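Local structure of 6-phospho-alpha-glucosidase (Merdibacter massiliensis, 6VC6) at residues 114-126 / 429-441. The protein probably hydrolyses 6-phospho-alpha-glucosides, as a family 4 glycoside hydrolase that binds NAD and manganese. Sequence-based numbering, arbitrary orientation.
Sequences GGMAYGLRSCVDM and MIEVNKGMWPELK. With NAD (nicotinamide-adenine-dinucleotide), chain G.
Arg-121 and Trp-437 bring the two backbones to 5.4 Å between their CA atoms, where the chain that leaves helix 419-432 at Asn-433 turns across helix 113-136. Trp-437 suits this place because it is both broad and polar at one edge. Leu-120 CD1 sits almost on the normal of the six-membered ring of Trp-437, 3.4 Å from the centroid, a CH-pi contact, while Asn-433 CB lies over the opposite face, toward its rim. Trp-437 NE1 donates to Ala-117 O (3.1 Å), a carbonyl that also accepts the helical bond from Arg-121 N. The small Ala-117 lets the indole edge and Met-429 SE come close. With its chain bent at chi3 (-57°), Arg-121 carries its guanidinium to Asn-433, the two planes 6° apart, and NH1 donates to a lone pair of Asn-433 OD1 at 2.8 Å; Asp-96 pairs with NH2. Asn-433 ND2 donates in turn to Met-429 O, in the last turn of helix 419-432. A serine in place of Trp-437 would probably leave Leu-120 facing a gap and Ala-117 O without its second donor. Farther along, Val-124 CG2 packs on Pro-438 CD. The C-terminal tail is thus packed on a helix of the NAD-binding Rossmann-like domain, whose Asp-125 accepts a hydrogen bond from the adenine amino group.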
loop_
_atom_site.group_PDB
_atom_site.type_symbol
_atom_site.label_atom_id
_atom_site.label_comp_id
_atom_site.label_asym_id
_atom_site.label_seq_id
_atom_site.Cartn_x
_atom_site.Cartn_y
_atom_site.Cartn_z
ATOM N N GLY A 114 1.028 15.520 -1.352
ATOM C CA GLY A 114 0.924 14.621 -2.490
ATOM C C GLY A 114 0.082 13.396 -2.191
ATOM O O GLY A 114 -0.645 12.904 -3.058
ATOM N N GLY A 115 0.164 12.888 -0.959
ATOM C CA GLY A 115 -0.620 11.720 -0.602
ATOM C C GLY A 115 -2.106 12.009 -0.526
ATOM O O GLY A 115 -2.929 11.202 -0.967
HETATM N N MSE A 116 -2.472 13.161 0.025
HETATM C CA MSE A 116 -3.875 13.528 0.160
HETATM C C MSE A 116 -4.482 13.871 -1.197
HETATM O O MSE A 116 -5.668 13.639 -1.431
HETATM C CB MSE A 116 -4.029 14.696 1.133
HETATM C CG MSE A 116 -3.804 14.299 2.586
HETATM SE SE MSE A 116 -4.090 15.757 3.845
HETATM C CE MSE A 116 -2.411 16.709 3.581
ATOM N N ALA A 117 -3.661 14.426 -2.090
ATOM C CA ALA A 117 -4.106 14.638 -3.464
ATOM C C ALA A 117 -4.337 13.306 -4.164
ATOM O O ALA A 117 -5.361 13.108 -4.829
ATOM C CB ALA A 117 -3.083 15.477 -4.225
ATOM N N TYR A 118 -3.382 12.382 -4.031
ATOM C CA TYR A 118 -3.586 11.022 -4.509
ATOM C C TYR A 118 -4.770 10.364 -3.810
ATOM O O TYR A 118 -5.498 9.577 -4.425
ATOM C CB TYR A 118 -2.306 10.208 -4.297
ATOM C CG TYR A 118 -2.327 8.803 -4.859
ATOM C CD1 TYR A 118 -3.110 8.479 -5.961
ATOM C CD2 TYR A 118 -1.552 7.800 -4.290
ATOM C CE1 TYR A 118 -3.126 7.193 -6.472
ATOM C CE2 TYR A 118 -1.561 6.514 -4.795
ATOM C CZ TYR A 118 -2.349 6.216 -5.886
ATOM O OH TYR A 118 -2.358 4.934 -6.388
ATOM N N GLY A 119 -4.989 10.688 -2.533
ATOM C CA GLY A 119 -6.106 10.102 -1.811
ATOM C C GLY A 119 -7.453 10.519 -2.369
ATOM O O GLY A 119 -8.373 9.703 -2.469
ATOM N N LEU A 120 -7.588 11.794 -2.742
ATOM C CA LEU A 120 -8.852 12.267 -3.295
ATOM C C LEU A 120 -9.140 11.621 -4.645
ATOM O O LEU A 120 -10.296 11.307 -4.954
ATOM C CB LEU A 120 -8.836 13.790 -3.416
ATOM C CG LEU A 120 -9.082 14.558 -2.114
ATOM C CD1 LEU A 120 -9.196 16.052 -2.378
ATOM C CD2 LEU A 120 -10.326 14.036 -1.409
ATOM N N ARG A 121 -8.104 11.413 -5.460
ATOM C CA ARG A 121 -8.291 10.699 -6.720
ATOM C C ARG A 121 -8.682 9.248 -6.473
ATOM O O ARG A 121 -9.534 8.698 -7.180
ATOM C CB ARG A 121 -7.016 10.768 -7.561
ATOM C CG ARG A 121 -6.705 12.142 -8.124
ATOM C CD ARG A 121 -5.680 12.056 -9.247
ATOM N NE ARG A 121 -4.442 11.409 -8.819
ATOM C CZ ARG A 121 -3.466 12.023 -8.158
ATOM N NH1 ARG A 121 -3.578 13.306 -7.842
ATOM N NH2 ARG A 121 -2.374 11.353 -7.813
ATOM N N SER A 122 -8.070 8.614 -5.471
ATOM C CA SER A 122 -8.359 7.210 -5.199
ATOM C C SER A 122 -9.758 7.033 -4.622
ATOM O O SER A 122 -10.437 6.049 -4.933
ATOM C CB SER A 122 -7.306 6.633 -4.254
ATOM O OG SER A 122 -6.041 6.565 -4.888
ATOM N N CYS A 123 -10.206 7.973 -3.784
ATOM C CA CYS A 123 -11.556 7.889 -3.232
ATOM C C CYS A 123 -12.603 7.820 -4.336
ATOM O O CYS A 123 -13.542 7.018 -4.265
ATOM C CB CYS A 123 -11.832 9.085 -2.320
ATOM S SG CYS A 123 -11.000 9.033 -0.721
ATOM N N VAL A 124 -12.451 8.651 -5.369
ATOM C CA VAL A 124 -13.420 8.676 -6.460
ATOM C C VAL A 124 -13.384 7.366 -7.239
ATOM O O VAL A 124 -14.424 6.753 -7.504
ATOM C CB VAL A 124 -13.155 9.885 -7.377
ATOM C CG1 VAL A 124 -14.008 9.801 -8.633
ATOM C CG2 VAL A 124 -13.416 11.185 -6.630
ATOM N N ASP A 125 -12.184 6.912 -7.607
ATOM C CA ASP A 125 -12.067 5.759 -8.492
ATOM C C ASP A 125 -12.254 4.434 -7.760
ATOM O O ASP A 125 -12.743 3.470 -8.360
ATOM C CB ASP A 125 -10.713 5.781 -9.203
ATOM C CG ASP A 125 -10.676 6.758 -10.364
ATOM O OD1 ASP A 125 -11.565 7.633 -10.437
ATOM O OD2 ASP A 125 -9.758 6.652 -11.203
HETATM N N MSE A 126 -11.858 4.348 -6.500
HETATM C CA MSE A 126 -12.035 3.124 -5.741
HETATM C C MSE A 126 -13.495 2.847 -5.444
HETATM O O MSE A 126 -13.923 1.714 -5.611
HETATM C CB MSE A 126 -11.253 3.123 -4.438
HETATM C CG MSE A 126 -9.761 2.859 -4.574
HETATM SE SE MSE A 126 -9.297 1.075 -5.212
HETATM C CE MSE A 126 -10.121 -0.004 -3.828
HETATM N N MSE A 429 -3.497 22.201 -6.230
HETATM C CA MSE A 429 -3.909 20.820 -6.462
HETATM C C MSE A 429 -5.253 20.757 -7.180
HETATM O O MSE A 429 -5.466 19.908 -8.046
HETATM C CB MSE A 429 -3.990 20.056 -5.139
HETATM C CG MSE A 429 -2.692 20.019 -4.349
HETATM SE SE MSE A 429 -1.542 18.514 -4.780
HETATM C CE MSE A 429 -0.620 19.271 -6.308
ATOM N N ILE A 430 -6.159 21.663 -6.804
ATOM C CA ILE A 430 -7.493 21.689 -7.403
ATOM C C ILE A 430 -7.400 21.907 -8.908
ATOM O O ILE A 430 -8.167 21.324 -9.685
ATOM C CB ILE A 430 -8.357 22.770 -6.723
ATOM C CG1 ILE A 430 -8.744 22.336 -5.308
ATOM C CG2 ILE A 430 -9.605 23.070 -7.545
ATOM C CD1 ILE A 430 -9.479 23.402 -4.525
ATOM N N GLU A 431 -6.445 22.730 -9.345
ATOM C CA GLU A 431 -6.340 23.065 -10.762
ATOM C C GLU A 431 -5.864 21.871 -11.582
ATOM O O GLU A 431 -6.463 21.535 -12.610
ATOM C CB GLU A 431 -5.401 24.258 -10.945
ATOM C CG GLU A 431 -5.733 25.145 -12.138
ATOM C CD GLU A 431 -7.018 25.931 -11.952
ATOM O OE1 GLU A 431 -7.576 26.401 -12.966
ATOM O OE2 GLU A 431 -7.476 26.074 -10.799
ATOM N N VAL A 432 -4.785 21.216 -11.146
ATOM C CA VAL A 432 -4.232 20.108 -11.920
ATOM C C VAL A 432 -5.081 18.848 -11.803
ATOM O O VAL A 432 -5.033 17.993 -12.694
ATOM C CB VAL A 432 -2.782 19.817 -11.491
ATOM C CG1 VAL A 432 -1.835 20.845 -12.093
ATOM C CG2 VAL A 432 -2.667 19.795 -9.976
ATOM N N ASN A 433 -5.856 18.706 -10.727
ATOM C CA ASN A 433 -6.738 17.562 -10.529
ATOM C C ASN A 433 -8.170 17.857 -10.964
ATOM O O ASN A 433 -9.117 17.367 -10.338
ATOM C CB ASN A 433 -6.718 17.122 -9.064
ATOM C CG ASN A 433 -5.442 16.400 -8.687
ATOM O OD1 ASN A 433 -5.326 15.189 -8.868
ATOM N ND2 ASN A 433 -4.480 17.139 -8.148
ATOM N N LYS A 434 -8.341 18.635 -12.034
ATOM C CA LYS A 434 -9.649 19.208 -12.350
ATOM C C LYS A 434 -10.706 18.132 -12.567
ATOM O O LYS A 434 -11.803 18.202 -12.000
ATOM C CB LYS A 434 -9.545 20.107 -13.581
ATOM C CG LYS A 434 -10.679 21.110 -13.696
ATOM C CD LYS A 434 -10.268 22.459 -13.142
ATOM C CE LYS A 434 -9.706 23.331 -14.246
ATOM N NZ LYS A 434 -8.740 24.325 -13.726
ATOM N N GLY A 435 -10.403 17.133 -13.389
ATOM C CA GLY A 435 -11.396 16.128 -13.716
ATOM C C GLY A 435 -11.238 14.819 -12.970
ATOM O O GLY A 435 -11.786 13.794 -13.388
HETATM N N MSE A 436 -10.505 14.836 -11.861
HETATM C CA MSE A 436 -10.208 13.606 -11.134
HETATM C C MSE A 436 -10.576 13.690 -9.654
HETATM O O MSE A 436 -10.610 12.676 -8.956
HETATM C CB MSE A 436 -8.728 13.256 -11.280
HETATM C CG MSE A 436 -8.314 12.909 -12.701
HETATM SE SE MSE A 436 -6.411 13.185 -13.021
HETATM C CE MSE A 436 -6.413 15.121 -13.211
ATOM N N TRP A 437 -10.841 14.895 -9.182
ATOM C CA TRP A 437 -11.219 15.149 -7.802
ATOM C C TRP A 437 -12.725 15.309 -7.682
ATOM O O TRP A 437 -13.415 15.570 -8.671
ATOM C CB TRP A 437 -10.536 16.422 -7.290
ATOM C CG TRP A 437 -9.199 16.208 -6.657
ATOM C CD1 TRP A 437 -8.377 15.128 -6.811
ATOM C CD2 TRP A 437 -8.525 17.102 -5.765
ATOM N NE1 TRP A 437 -7.233 15.298 -6.071
ATOM C CE2 TRP A 437 -7.299 16.501 -5.419
ATOM C CE3 TRP A 437 -8.839 18.353 -5.226
ATOM C CZ2 TRP A 437 -6.389 17.110 -4.558
ATOM C CZ3 TRP A 437 -7.935 18.954 -4.372
ATOM C CH2 TRP A 437 -6.725 18.331 -4.045
ATOM N N PRO A 438 -13.278 15.157 -6.481
ATOM C CA PRO A 438 -14.640 15.638 -6.245
ATOM C C PRO A 438 -14.655 17.157 -6.227
ATOM O O PRO A 438 -13.632 17.813 -6.015
ATOM C CB PRO A 438 -14.992 15.058 -4.871
ATOM C CG PRO A 438 -13.673 14.907 -4.192
ATOM C CD PRO A 438 -12.702 14.524 -5.280
ATOM N N GLU A 439 -15.832 17.721 -6.475
ATOM C CA GLU A 439 -15.978 19.167 -6.399
ATOM C C GLU A 439 -15.754 19.632 -4.966
ATOM O O GLU A 439 -16.165 18.968 -4.011
ATOM C CB GLU A 439 -17.359 19.598 -6.887
ATOM C CG GLU A 439 -17.333 20.683 -7.953
ATOM C CD GLU A 439 -18.712 21.248 -8.236
ATOM O OE1 GLU A 439 -19.276 21.916 -7.346
ATOM O OE2 GLU A 439 -19.241 21.021 -9.342
ATOM N N LEU A 440 -15.081 20.768 -4.816
ATOM C CA LEU A 440 -14.789 21.349 -3.507
ATOM C C LEU A 440 -15.342 22.769 -3.497
ATOM O O LEU A 440 -14.726 23.688 -4.047
ATOM C CB LEU A 440 -13.291 21.326 -3.215
ATOM C CG LEU A 440 -12.639 19.947 -3.085
ATOM C CD1 LEU A 440 -11.169 20.082 -2.717
ATOM C CD2 LEU A 440 -13.375 19.092 -2.064
ATOM N N LYS A 441 -16.503 22.947 -2.874
ATOM C CA LYS A 441 -17.156 24.249 -2.827
ATOM C C LYS A 441 -17.396 24.695 -1.389
ATOM O O LYS A 441 -16.899 24.078 -0.448
ATOM C CB LYS A 441 -18.479 24.210 -3.595
ATOM C CG LYS A 441 -18.318 24.020 -5.093
ATOM C CD LYS A 441 -17.298 24.992 -5.663
ATOM C CE LYS A 441 -17.473 25.164 -7.163
ATOM N NZ LYS A 441 -16.722 26.343 -7.671
HETATM P PA NAD G . 1.062 2.036 -12.444
HETATM O O1A NAD G . 2.236 1.335 -13.084
HETATM O O2A NAD G . 0.627 3.391 -12.948
HETATM O O5B NAD G . -0.210 1.054 -12.499
HETATM C C5B NAD G . -1.523 1.556 -12.276
HETATM C C4B NAD G . -2.494 0.875 -13.224
HETATM O O4B NAD G . -3.832 1.026 -12.743
HETATM C C3B NAD G . -2.431 1.513 -14.602
HETATM O O3B NAD G . -2.251 0.497 -15.591
HETATM C C2B NAD G . -3.778 2.174 -14.797
HETATM O O2B NAD G . -4.231 2.014 -16.143
HETATM C C1B NAD G . -4.674 1.428 -13.823
HETATM N N9A NAD G . -5.798 2.272 -13.350
HETATM C C8A NAD G . -5.744 3.568 -12.987
HETATM N N7A NAD G . -6.970 4.020 -12.615
HETATM C C5A NAD G . -7.835 2.997 -12.746
HETATM C C6A NAD G . -9.286 2.782 -12.527
HETATM N N6A NAD G . -10.084 3.781 -12.079
HETATM N N1A NAD G . -9.787 1.554 -12.790
HETATM C C2A NAD G . -9.008 0.549 -13.235
HETATM N N3A NAD G . -7.689 0.675 -13.455
HETATM C C4A NAD G . -7.058 1.851 -13.236
HETATM O O3 NAD G . 1.310 2.145 -10.857
HETATM P PN NAD G . 2.302 1.160 -10.064
HETATM O O1N NAD G . 3.576 1.912 -9.759
HETATM O O2N NAD G . 2.351 -0.181 -10.758
HETATM O O5D NAD G . 1.479 0.993 -8.695
HETATM C C5D NAD G . 0.367 0.103 -8.631
HETATM C C4D NAD G . -0.406 0.393 -7.353
HETATM O O4D NAD G . 0.030 -0.482 -6.310
HETATM C C3D NAD G . -0.144 1.816 -6.882
HETATM O O3D NAD G . -1.389 2.430 -6.544
HETATM C C2D NAD G . 0.674 1.658 -5.621
HETATM O O2D NAD G . 0.375 2.687 -4.678
HETATM C C1D NAD G . 0.219 0.298 -5.128
HETATM N N1N NAD G . 1.171 -0.312 -4.203
HETATM C C2N NAD G . 0.770 -0.463 -2.940
HETATM C C3N NAD G . 1.599 -1.031 -1.990
HETATM C C7N NAD G . 1.098 -1.174 -0.584
HETATM O O7N NAD G . 1.884 -1.446 0.308
HETATM N N7N NAD G . -0.200 -0.986 -0.350
HETATM C C4N NAD G . 2.865 -1.461 -2.365
HETATM C C5N NAD G . 3.264 -1.289 -3.687
HETATM C C6N NAD G . 2.386 -0.712 -4.600
HETATM O O HOH W 1 -10.376 9.954 -10.279
#